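Local coordinates for protein toll-like receptor 6, Variable lymphocyte receptor B (PDB 3A79) that probably senses microbial lipopeptides as an innate immune receptor, its extracellular leucine-rich-repeat portion being fused by design to part of a hagfish variable lymphocyte receptor, at residues Q100-L105 and A121-L126; I115-M120 and P137-F142; H125-F130 and C173-L178; L161-V166 and E189-P194. One frame throughout, in Å; residues are numbered along the deposited sequence.

Overall arrangement
The four contacts illustrate how a leucine-rich-repeat solenoid is held together from coil to coil, here in the Toll-like receptor 6 part of the fusion. Their segments interleave along the chain: interaction 2 crosses both interaction 1 and interaction 3, and interaction 3 crosses interaction 4. Interactions 1 and 3 share His125 and Leu126 on strand 125-127 and belong to the parallel strands, whereas interactions 2 and 4 lie in the connecting segments and the outer strand 190-196. Neighbouring centres are about 13 to 15 Å apart, and interactions 1 and 4, the most distant pair, about 22 Å. Direct packing, such as Val138 on Leu163, joins successive layers into a continuous core.

Interaction 1: Q100-L105 and A121-L126; sequences QDLEYL and ASLRHL
His125 lays its imidazole flat on the ring of Tyr104, where strands 104-106 and 125-127 of the leucine-rich-repeat solenoid run side by side in parallel. The ring centroids of Tyr104 and His125 are 3.9 Å apart and the planes differ by 8°, a face-to-face stack in which Tyr104 CE1 comes over the centre of the imidazole and His125 CD2 over the centre of the phenol ring. Both side chains keep CG anti to the backbone N (chi1 176° for Tyr104 and 174° for His125), and because the two residues are bridge partners, equal torsions send the rings out alongside each other. Phe150 of the next strand also stacks on His125, extending the row of rings.

Glu103 supplies the main backbone grip. Its carbonyl O accepts two N-H groups: Arg124 N at 2.8 Å from Glu103 O, on a lone pair in the carbonyl plane, and His125 N at 2.9 Å from Glu103 O, nearly in line with the C=O bond. Beyond the backbone, Glu103 CB lies 3.9 Å from Arg124 CG, while Glu103 OE2 stays 4.6 Å from Arg124 NE, so any attraction between the charges is probably loose.

Leu105 points to the other face of the sheet, into the leucine core, its CG 4.4 Å from Leu126 CD1. Its backbone closes the join, Leu105 N giving a 2.9 Å hydrogen bond to His125 O.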
# COMPACT_ATOMS: atom_id res chain seq x y z
N GLN B 100 -48.59 -31.40 -12.19
CA GLN B 100 -47.90 -32.65 -12.52
C GLN B 100 -46.44 -32.48 -12.94
O GLN B 100 -45.75 -33.46 -13.19
CB GLN B 100 -48.64 -33.36 -13.67
CG GLN B 100 -50.12 -33.59 -13.44
CD GLN B 100 -50.38 -34.63 -12.36
OE1 GLN B 100 -49.44 -35.20 -11.79
NE2 GLN B 100 -51.65 -34.89 -12.07
N ASP B 101 -45.96 -31.25 -13.04
CA ASP B 101 -44.64 -31.04 -13.63
C ASP B 101 -43.69 -30.41 -12.63
O ASP B 101 -42.51 -30.17 -12.95
CB ASP B 101 -44.76 -30.15 -14.87
CG ASP B 101 -45.28 -30.91 -16.09
OD1 ASP B 101 -45.40 -32.15 -16.02
OD2 ASP B 101 -45.58 -30.25 -17.11
N LEU B 102 -44.19 -30.13 -11.44
CA LEU B 102 -43.42 -29.42 -10.43
C LEU B 102 -42.19 -30.21 -10.00
O LEU B 102 -42.31 -31.31 -9.44
CB LEU B 102 -44.31 -29.08 -9.23
CG LEU B 102 -43.69 -28.21 -8.13
CD1 LEU B 102 -43.46 -26.78 -8.58
CD2 LEU B 102 -44.59 -28.25 -6.91
N GLU B 103 -41.01 -29.66 -10.28
CA GLU B 103 -39.78 -30.33 -9.87
C GLU B 103 -38.94 -29.60 -8.82
O GLU B 103 -38.09 -30.20 -8.17
CB GLU B 103 -38.92 -30.72 -11.08
CG GLU B 103 -38.85 -29.71 -12.18
CD GLU B 103 -38.40 -30.35 -13.48
OE1 GLU B 103 -37.31 -29.98 -13.97
OE2 GLU B 103 -39.11 -31.23 -13.99
N TYR B 104 -39.17 -28.30 -8.65
CA TYR B 104 -38.43 -27.54 -7.64
C TYR B 104 -39.41 -26.80 -6.74
O TYR B 104 -40.16 -25.93 -7.18
CB TYR B 104 -37.43 -26.61 -8.32
CG TYR B 104 -36.63 -25.68 -7.43
CD1 TYR B 104 -35.24 -25.64 -7.49
CD2 TYR B 104 -37.27 -24.80 -6.56
CE1 TYR B 104 -34.51 -24.76 -6.69
CE2 TYR B 104 -36.55 -23.93 -5.75
CZ TYR B 104 -35.17 -23.91 -5.82
OH TYR B 104 -34.48 -23.02 -5.01
N LEU B 105 -39.40 -27.18 -5.46
CA LEU B 105 -40.24 -26.56 -4.46
C LEU B 105 -39.38 -26.14 -3.27
O LEU B 105 -38.70 -26.97 -2.67
CB LEU B 105 -41.34 -27.54 -4.01
CG LEU B 105 -42.20 -27.17 -2.80
CD1 LEU B 105 -42.64 -25.73 -2.88
CD2 LEU B 105 -43.40 -28.10 -2.70
N ALA B 121 -44.12 -37.01 -6.70
CA ALA B 121 -43.04 -37.82 -7.25
C ALA B 121 -42.21 -37.06 -8.28
O ALA B 121 -41.12 -37.50 -8.67
CB ALA B 121 -43.60 -39.11 -7.85
N SER B 122 -42.73 -35.92 -8.72
CA SER B 122 -42.05 -35.10 -9.72
C SER B 122 -40.87 -34.30 -9.16
O SER B 122 -40.10 -33.71 -9.92
CB SER B 122 -43.04 -34.16 -10.36
OG SER B 122 -42.50 -33.71 -11.58
N LEU B 123 -40.74 -34.29 -7.84
CA LEU B 123 -39.74 -33.48 -7.15
C LEU B 123 -38.30 -33.88 -7.47
O LEU B 123 -37.98 -35.07 -7.55
CB LEU B 123 -39.98 -33.54 -5.63
CG LEU B 123 -40.78 -32.38 -5.03
CD1 LEU B 123 -41.33 -31.46 -6.12
CD2 LEU B 123 -41.89 -32.88 -4.12
N ARG B 124 -37.45 -32.87 -7.67
CA ARG B 124 -36.01 -33.06 -7.83
C ARG B 124 -35.32 -32.20 -6.80
O ARG B 124 -34.17 -32.45 -6.43
CB ARG B 124 -35.53 -32.70 -9.24
CG ARG B 124 -36.27 -33.43 -10.34
CD ARG B 124 -35.51 -33.48 -11.65
NE ARG B 124 -36.14 -34.44 -12.56
CZ ARG B 124 -35.53 -35.00 -13.60
NH1 ARG B 124 -34.26 -34.70 -13.87
NH2 ARG B 124 -36.18 -35.87 -14.37
N HIS B 125 -36.03 -31.18 -6.32
CA HIS B 125 -35.49 -30.30 -5.30
C HIS B 125 -36.59 -29.91 -4.32
O HIS B 125 -37.52 -29.19 -4.66
CB HIS B 125 -34.85 -29.07 -5.95
CG HIS B 125 -34.39 -28.03 -4.98
ND1 HIS B 125 -33.08 -27.60 -4.90
CD2 HIS B 125 -35.07 -27.30 -4.06
CE1 HIS B 125 -32.98 -26.67 -3.98
NE2 HIS B 125 -34.17 -26.47 -3.44
N LEU B 126 -36.50 -30.44 -3.10
CA LEU B 126 -37.49 -30.17 -2.08
C LEU B 126 -36.81 -29.56 -0.86
O LEU B 126 -36.03 -30.21 -0.18
CB LEU B 126 -38.21 -31.47 -1.70
CG LEU B 126 -39.14 -31.44 -0.50
CD1 LEU B 126 -40.08 -30.27 -0.58
CD2 LEU B 126 -39.93 -32.72 -0.44

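Interaction 2: I115-M120 and P137-F142; sequences ISCCPM and PVCKEF. With NAG (2-acetamido-2-deoxy-beta-D-glucopyranose), chain L.
Cys117 and Cys139 are joined by a disulfide, SG to SG 2.0 Å with a torsion of -65° about the S-S bond, which ties two successive loops of the Toll-like receptor 6 solenoid covalently. Beside it the Phe142 ring lies between Pro119 of the preceding loop and the backbone of its own segment at Val138. Pro119 CG sits over one face of the Phe142 ring, 3.8 Å from its centroid in a CH-pi contact, and the opposite face is covered by Val138 CA, 3.7 Å above the plane. At the ring edge, close to its plane, Cys117 O approaches Phe142 CE2. An alanine in place of Phe142 is likely to leave Pro119 without its aromatic partner and open a gap between the loops beside the disulfide.

What positions the ring is a short 3-10 turn, in which Phe142 N bonds to Cys139 O at 3.2 Å, together with a first torsion (chi1 -78°) that sets CG opposite the carbonyl carbon. On the outer side, Cys118 SG lies 3.9 Å from Glu141 CB and also faces the acetamido group of a glycan sugar attached to the protein.

Farther along, Ile115 CD1 meets Pro137 CB at 4.5 Å, and Phe93 and Phe133 add to the cover on Ile115. The two loops flank strand 125-127 in the sequence, one before and one after it, while strand 150-154 supplies Leu153 against both Pro137 and Val138.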
# COMPACT_ATOMS: atom_id res chain seq x y z
N ILE B 115 -47.06 -31.57 7.75
CA ILE B 115 -46.77 -31.81 6.33
C ILE B 115 -47.41 -33.12 5.83
O ILE B 115 -47.26 -34.17 6.45
CB ILE B 115 -45.23 -31.85 6.11
CG1 ILE B 115 -44.68 -30.48 5.79
CG2 ILE B 115 -44.85 -32.75 4.96
CD1 ILE B 115 -43.34 -30.57 5.14
N SER B 116 -48.11 -33.08 4.70
CA SER B 116 -48.61 -34.31 4.09
C SER B 116 -47.46 -35.29 3.97
O SER B 116 -46.33 -34.89 3.70
CB SER B 116 -49.23 -34.04 2.71
OG SER B 116 -49.43 -35.25 1.99
N CYS B 117 -47.73 -36.57 4.17
CA CYS B 117 -46.66 -37.57 4.15
C CYS B 117 -46.17 -37.92 2.74
O CYS B 117 -45.07 -38.44 2.57
CB CYS B 117 -47.07 -38.83 4.92
SG CYS B 117 -46.57 -38.88 6.69
N CYS B 118 -46.98 -37.62 1.72
CA CYS B 118 -46.60 -37.98 0.36
C CYS B 118 -46.37 -36.80 -0.59
O CYS B 118 -47.32 -36.33 -1.24
CB CYS B 118 -47.59 -38.96 -0.24
SG CYS B 118 -46.88 -39.91 -1.58
N PRO B 119 -45.11 -36.33 -0.69
CA PRO B 119 -44.64 -35.32 -1.63
C PRO B 119 -44.73 -35.81 -3.06
O PRO B 119 -44.60 -37.00 -3.31
CB PRO B 119 -43.16 -35.17 -1.25
CG PRO B 119 -43.08 -35.59 0.14
CD PRO B 119 -44.05 -36.72 0.26
N MET B 120 -44.95 -34.88 -3.99
CA MET B 120 -45.11 -35.22 -5.40
C MET B 120 -43.88 -35.93 -5.97
O MET B 120 -42.73 -35.51 -5.75
CB MET B 120 -45.48 -33.97 -6.22
CG MET B 120 -44.65 -32.73 -5.88
SD MET B 120 -45.54 -31.47 -4.94
CE MET B 120 -46.92 -32.45 -4.38
N PRO B 137 -39.48 -34.35 9.25
CA PRO B 137 -40.77 -34.64 8.59
C PRO B 137 -40.72 -35.69 7.48
O PRO B 137 -41.69 -35.81 6.73
CB PRO B 137 -41.14 -33.29 7.96
CG PRO B 137 -40.10 -32.32 8.39
CD PRO B 137 -38.90 -33.10 8.75
N VAL B 138 -39.62 -36.42 7.35
CA VAL B 138 -39.48 -37.43 6.32
C VAL B 138 -40.31 -38.66 6.64
O VAL B 138 -39.94 -39.46 7.49
CB VAL B 138 -38.01 -37.88 6.21
CG1 VAL B 138 -37.86 -38.97 5.15
CG2 VAL B 138 -37.12 -36.69 5.91
N CYS B 139 -41.45 -38.82 5.95
CA CYS B 139 -42.31 -39.99 6.14
C CYS B 139 -41.85 -41.15 5.26
O CYS B 139 -40.99 -40.98 4.40
CB CYS B 139 -43.77 -39.67 5.81
SG CYS B 139 -44.60 -38.34 6.72
N LYS B 140 -42.45 -42.32 5.45
CA LYS B 140 -42.04 -43.50 4.71
C LYS B 140 -42.25 -43.39 3.19
O LYS B 140 -41.56 -44.04 2.41
CB LYS B 140 -42.73 -44.76 5.26
CG LYS B 140 -44.21 -44.89 4.88
CD LYS B 140 -44.68 -46.31 5.11
CE LYS B 140 -46.16 -46.35 5.46
NZ LYS B 140 -46.63 -47.75 5.78
N GLU B 141 -43.21 -42.56 2.78
CA GLU B 141 -43.56 -42.46 1.37
C GLU B 141 -42.49 -41.73 0.57
O GLU B 141 -42.45 -41.84 -0.66
CB GLU B 141 -44.92 -41.80 1.18
CG GLU B 141 -46.11 -42.67 1.53
CD GLU B 141 -46.48 -42.59 3.00
OE1 GLU B 141 -45.77 -41.88 3.74
OE2 GLU B 141 -47.46 -43.24 3.41
N PHE B 142 -41.63 -40.99 1.26
CA PHE B 142 -40.53 -40.26 0.63
C PHE B 142 -39.67 -41.18 -0.23
O PHE B 142 -38.80 -40.73 -0.96
CB PHE B 142 -39.65 -39.57 1.67
CG PHE B 142 -40.24 -38.30 2.22
CD1 PHE B 142 -39.45 -37.16 2.34
CD2 PHE B 142 -41.58 -38.24 2.60
CE1 PHE B 142 -39.99 -35.98 2.85
CE2 PHE B 142 -42.12 -37.06 3.11
CZ PHE B 142 -41.32 -35.93 3.23
C1 NAG L . -45.51 -42.58 -6.68
C2 NAG L . -46.97 -42.07 -6.65
C3 NAG L . -47.85 -42.50 -7.85
C4 NAG L . -47.11 -42.15 -9.14
C5 NAG L . -45.68 -42.68 -9.14
C6 NAG L . -44.94 -42.08 -10.33
C7 NAG L . -47.94 -41.42 -4.55
C8 NAG L . -49.11 -41.66 -3.64
N2 NAG L . -47.58 -42.40 -5.37
O3 NAG L . -49.17 -41.92 -7.84
O4 NAG L . -47.77 -42.64 -10.30
O5 NAG L . -44.92 -42.39 -7.96
O6 NAG L . -43.56 -42.36 -10.20
O7 NAG L . -47.34 -40.34 -4.52

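Interaction 3: H125-F130 and C173-L178; sequences HLDLSF and CILLDL
Asp177 on strand 171-178 lies over the ring of Phe130, a contact between leucine-rich-repeat coils that are not immediate neighbours, since strand 150-154 comes between their strands in the row of parallel strands. Starting from the backbone, Asp177 CB stands 4.0 Å from the centroid of the Phe130 ring, 18° off the ring normal and offset toward the rim, a CH-pi contact. The next atom, Asp177 CG, is 3.9 Å from Phe130 CD2. With chi1 at 86°, CG lies between the backbone N and the carbonyl carbon, which keeps the carboxylate above the ring; the two planes are 4° apart and stacked. At the end, Asp177 OD1 takes a hydrogen bond from Phe130 N at 2.7 Å, although the placing of this oxygen is doubtful, and OD2 accepts from Val179 N just beyond the segment.

Leu175 approaches the same ring from its edge, with Leu175 CD2 4.1 Å from Phe130 CE1, and that methyl also packs on Ser129, 3.7 Å from Ser129 CB. His109 stacks on Phe130 as well, and Val202 of strand 198-203 touches it, so residues from several coils gather round the ring. A serine in place of Phe130 would probably take away the ring face under Asp177 CB and the ring edge against Leu175 CD2, and open a gap between the coils.

The loop that carries Phe130 is shaped by an Asx turn. Asp127 OD1 receives Ser129 N at 2.9 Å, nearly in line with its C-O bond, and on its syn lone pair it takes the hydroxyl of Ser129, OG to OD1 2.7 Å.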
# COMPACT_ATOMS: atom_id res chain seq x y z
N HIS B 125 -36.03 -31.18 -6.32
CA HIS B 125 -35.49 -30.30 -5.30
C HIS B 125 -36.59 -29.91 -4.32
O HIS B 125 -37.52 -29.19 -4.66
CB HIS B 125 -34.85 -29.07 -5.95
CG HIS B 125 -34.39 -28.03 -4.98
ND1 HIS B 125 -33.08 -27.60 -4.90
CD2 HIS B 125 -35.07 -27.30 -4.06
CE1 HIS B 125 -32.98 -26.67 -3.98
NE2 HIS B 125 -34.17 -26.47 -3.44
N LEU B 126 -36.50 -30.44 -3.10
CA LEU B 126 -37.49 -30.17 -2.08
C LEU B 126 -36.81 -29.56 -0.86
O LEU B 126 -36.03 -30.21 -0.18
CB LEU B 126 -38.21 -31.47 -1.70
CG LEU B 126 -39.14 -31.44 -0.50
CD1 LEU B 126 -40.08 -30.27 -0.58
CD2 LEU B 126 -39.93 -32.72 -0.44
N ASP B 127 -37.10 -28.29 -0.59
CA ASP B 127 -36.46 -27.58 0.52
C ASP B 127 -37.45 -27.24 1.62
O ASP B 127 -38.32 -26.39 1.43
CB ASP B 127 -35.76 -26.32 0.02
CG ASP B 127 -34.82 -25.74 1.04
OD1 ASP B 127 -34.96 -26.07 2.23
OD2 ASP B 127 -33.93 -24.96 0.66
N LEU B 128 -37.30 -27.91 2.77
CA LEU B 128 -38.08 -27.64 3.98
C LEU B 128 -37.18 -27.22 5.14
O LEU B 128 -37.54 -27.36 6.31
CB LEU B 128 -38.89 -28.87 4.40
CG LEU B 128 -39.55 -29.65 3.27
CD1 LEU B 128 -40.09 -30.94 3.80
CD2 LEU B 128 -40.65 -28.82 2.63
N SER B 129 -35.99 -26.72 4.83
CA SER B 129 -35.06 -26.32 5.88
C SER B 129 -35.56 -25.05 6.56
O SER B 129 -36.43 -24.37 6.05
CB SER B 129 -33.65 -26.13 5.31
OG SER B 129 -33.62 -25.06 4.39
N PHE B 130 -35.00 -24.76 7.73
CA PHE B 130 -35.37 -23.58 8.51
C PHE B 130 -36.87 -23.42 8.68
O PHE B 130 -37.46 -22.43 8.25
CB PHE B 130 -34.73 -22.33 7.91
CG PHE B 130 -33.25 -22.45 7.74
CD1 PHE B 130 -32.72 -23.02 6.60
CD2 PHE B 130 -32.39 -22.02 8.74
CE1 PHE B 130 -31.35 -23.16 6.44
CE2 PHE B 130 -31.01 -22.16 8.59
CZ PHE B 130 -30.50 -22.72 7.44
N CYS B 173 -27.65 -33.07 -2.53
CA CYS B 173 -27.52 -32.24 -1.33
C CYS B 173 -28.56 -32.57 -0.27
O CYS B 173 -29.74 -32.70 -0.56
CB CYS B 173 -27.56 -30.73 -1.66
SG CYS B 173 -26.96 -29.68 -0.28
N ILE B 174 -28.07 -32.74 0.95
CA ILE B 174 -28.90 -32.76 2.14
C ILE B 174 -28.56 -31.53 2.96
O ILE B 174 -27.47 -31.41 3.53
CB ILE B 174 -28.67 -34.04 3.00
CG1 ILE B 174 -29.12 -35.28 2.22
CG2 ILE B 174 -29.42 -33.95 4.33
CD1 ILE B 174 -29.49 -36.43 3.09
N LEU B 175 -29.47 -30.58 2.97
CA LEU B 175 -29.31 -29.40 3.79
C LEU B 175 -30.09 -29.65 5.07
O LEU B 175 -31.27 -29.99 5.02
CB LEU B 175 -29.81 -28.15 3.07
CG LEU B 175 -29.80 -26.94 4.00
CD1 LEU B 175 -28.38 -26.55 4.34
CD2 LEU B 175 -30.54 -25.80 3.42
N LEU B 176 -29.43 -29.48 6.21
CA LEU B 176 -30.05 -29.78 7.50
C LEU B 176 -29.68 -28.73 8.54
O LEU B 176 -28.50 -28.42 8.73
CB LEU B 176 -29.57 -31.15 7.97
CG LEU B 176 -30.04 -31.71 9.29
CD1 LEU B 176 -31.55 -31.56 9.46
CD2 LEU B 176 -29.63 -33.18 9.31
N ASP B 177 -30.68 -28.18 9.21
CA ASP B 177 -30.38 -27.13 10.17
C ASP B 177 -30.86 -27.43 11.58
O ASP B 177 -31.99 -27.88 11.81
CB ASP B 177 -30.94 -25.80 9.73
CG ASP B 177 -32.37 -25.62 10.13
OD1 ASP B 177 -33.24 -26.03 9.35
OD2 ASP B 177 -32.62 -25.07 11.22
N LEU B 178 -29.97 -27.14 12.52
CA LEU B 178 -30.14 -27.44 13.91
C LEU B 178 -30.28 -26.12 14.65
O LEU B 178 -29.76 -25.94 15.75
CB LEU B 178 -28.87 -28.13 14.41
CG LEU B 178 -28.32 -29.48 13.93
CD1 LEU B 178 -28.53 -30.51 15.00
CD2 LEU B 178 -28.87 -29.94 12.58

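Interaction 4: L161-V166 and E189-P194; sequences LDLLPV and ESLQIP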
# COMPACT_ATOMS: atom_id res chain seq x y z
N LEU B 161 -32.82 -43.40 13.00
CA LEU B 161 -33.45 -43.91 11.79
C LEU B 161 -34.31 -42.91 11.03
O LEU B 161 -35.00 -43.30 10.10
CB LEU B 161 -34.28 -45.14 12.14
CG LEU B 161 -33.50 -46.42 12.37
CD1 LEU B 161 -34.47 -47.59 12.33
CD2 LEU B 161 -32.45 -46.56 11.29
N ASP B 162 -34.28 -41.64 11.41
CA ASP B 162 -35.25 -40.67 10.88
C ASP B 162 -35.22 -40.52 9.36
O ASP B 162 -36.27 -40.38 8.74
CB ASP B 162 -35.13 -39.31 11.58
CG ASP B 162 -35.85 -39.27 12.93
OD1 ASP B 162 -36.50 -40.26 13.32
OD2 ASP B 162 -35.77 -38.22 13.61
N LEU B 163 -34.04 -40.59 8.75
CA LEU B 163 -33.91 -40.43 7.30
C LEU B 163 -33.86 -41.75 6.52
O LEU B 163 -33.28 -41.82 5.44
CB LEU B 163 -32.69 -39.57 6.96
CG LEU B 163 -32.75 -38.14 7.50
CD1 LEU B 163 -31.43 -37.40 7.29
CD2 LEU B 163 -33.90 -37.43 6.85
N LEU B 164 -34.46 -42.79 7.07
CA LEU B 164 -34.39 -44.12 6.47
C LEU B 164 -35.15 -44.19 5.14
O LEU B 164 -34.67 -44.79 4.18
CB LEU B 164 -34.89 -45.20 7.44
CG LEU B 164 -34.03 -46.45 7.57
CD1 LEU B 164 -34.86 -47.72 7.78
CD2 LEU B 164 -33.14 -46.60 6.34
N PRO B 165 -36.34 -43.59 5.08
CA PRO B 165 -37.08 -43.62 3.82
C PRO B 165 -36.34 -43.02 2.61
O PRO B 165 -36.63 -43.42 1.48
CB PRO B 165 -38.34 -42.81 4.15
CG PRO B 165 -38.52 -43.02 5.63
CD PRO B 165 -37.14 -43.04 6.18
N VAL B 166 -35.40 -42.11 2.82
CA VAL B 166 -34.66 -41.57 1.67
C VAL B 166 -33.23 -42.13 1.51
O VAL B 166 -32.42 -41.57 0.77
CB VAL B 166 -34.68 -40.00 1.62
CG1 VAL B 166 -36.12 -39.48 1.53
CG2 VAL B 166 -33.95 -39.38 2.80
N GLU B 189 -28.61 -38.20 21.16
CA GLU B 189 -29.40 -38.42 19.97
C GLU B 189 -28.48 -38.93 18.86
O GLU B 189 -27.31 -38.57 18.78
CB GLU B 189 -30.12 -37.11 19.59
CG GLU B 189 -30.71 -36.34 20.80
CD GLU B 189 -31.45 -35.03 20.44
OE1 GLU B 189 -32.01 -34.91 19.33
OE2 GLU B 189 -31.50 -34.12 21.30
N SER B 190 -29.00 -39.82 18.01
CA SER B 190 -28.22 -40.30 16.89
C SER B 190 -28.94 -39.87 15.63
O SER B 190 -30.07 -39.39 15.68
CB SER B 190 -28.11 -41.82 16.91
OG SER B 190 -27.75 -42.30 18.20
N LEU B 191 -28.28 -40.05 14.49
CA LEU B 191 -28.93 -39.80 13.22
C LEU B 191 -28.07 -40.33 12.08
O LEU B 191 -26.95 -39.89 11.88
CB LEU B 191 -29.19 -38.32 13.02
CG LEU B 191 -29.90 -38.03 11.71
CD1 LEU B 191 -31.30 -38.63 11.79
CD2 LEU B 191 -29.91 -36.53 11.40
N GLN B 192 -28.62 -41.28 11.35
CA GLN B 192 -27.91 -41.85 10.23
C GLN B 192 -28.19 -40.96 9.03
O GLN B 192 -29.36 -40.76 8.69
CB GLN B 192 -28.43 -43.26 9.97
CG GLN B 192 -27.83 -43.92 8.74
CD GLN B 192 -26.54 -44.63 9.05
OE1 GLN B 192 -26.54 -45.69 9.69
NE2 GLN B 192 -25.42 -44.05 8.60
N ILE B 193 -27.14 -40.42 8.43
CA ILE B 193 -27.26 -39.64 7.20
C ILE B 193 -27.14 -40.49 5.93
O ILE B 193 -26.12 -41.13 5.70
CB ILE B 193 -26.20 -38.52 7.12
CG1 ILE B 193 -26.64 -37.30 7.93
CG2 ILE B 193 -26.01 -38.10 5.68
CD1 ILE B 193 -26.28 -37.38 9.38
N PRO B 194 -28.19 -40.48 5.10
CA PRO B 194 -28.20 -41.24 3.84
C PRO B 194 -27.01 -40.84 2.99
O PRO B 194 -26.49 -39.75 3.17
CB PRO B 194 -29.49 -40.78 3.16
CG PRO B 194 -30.35 -40.26 4.27
CD PRO B 194 -29.41 -39.68 5.27
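Leu163 overlaps the ring of Pro194, its CB 3.6 Å from Pro194 CG and its CD1 3.7 Å from Pro194 CD, the two side chains crossing at about a right angle. A first torsion of -62° swings Leu163 CG opposite its own carbonyl carbon, which brings its CD1 methyl across to the CD corner of the proline ring, while the backbone stays close too, with Leu163 O 3.5 Å from Pro194 CG. From the other end of the same loop Val166 adds a second apolar touch, CG2 to Pro194 CG at 4.0 Å. The proline ring is thus shared between two residues three positions apart.

Leu191 meets the beginning of the loop. With CG anti to the backbone N (chi1 -178°), Leu191 carries its CD1 to 3.9 Å from Asp162 CB. Mostly carbon atoms meet across the interface, with backbone carbonyls such as Gln192 O at its margins. The loop is also braced by its own backbone bonds: a type I turn closed by Leu164 N to Leu161 O at 3.1 Å, followed by a weak bond from Val166 N to Leu163 O.

Around these residues the core continues in both directions. Val138 and Leu153 pack on Leu163, Phe142 on Val166, and Ile174 and Leu176 of strand 171-178 on Pro194 and Leu191. Strand 190-196 pairs in parallel with strand 214-220, apart from the long run of parallel strands. Apolar layers between successive coils are characteristic of the leucine-rich-repeat solenoid of Toll-like receptor ectodomains; here an outer strand takes part in one of them.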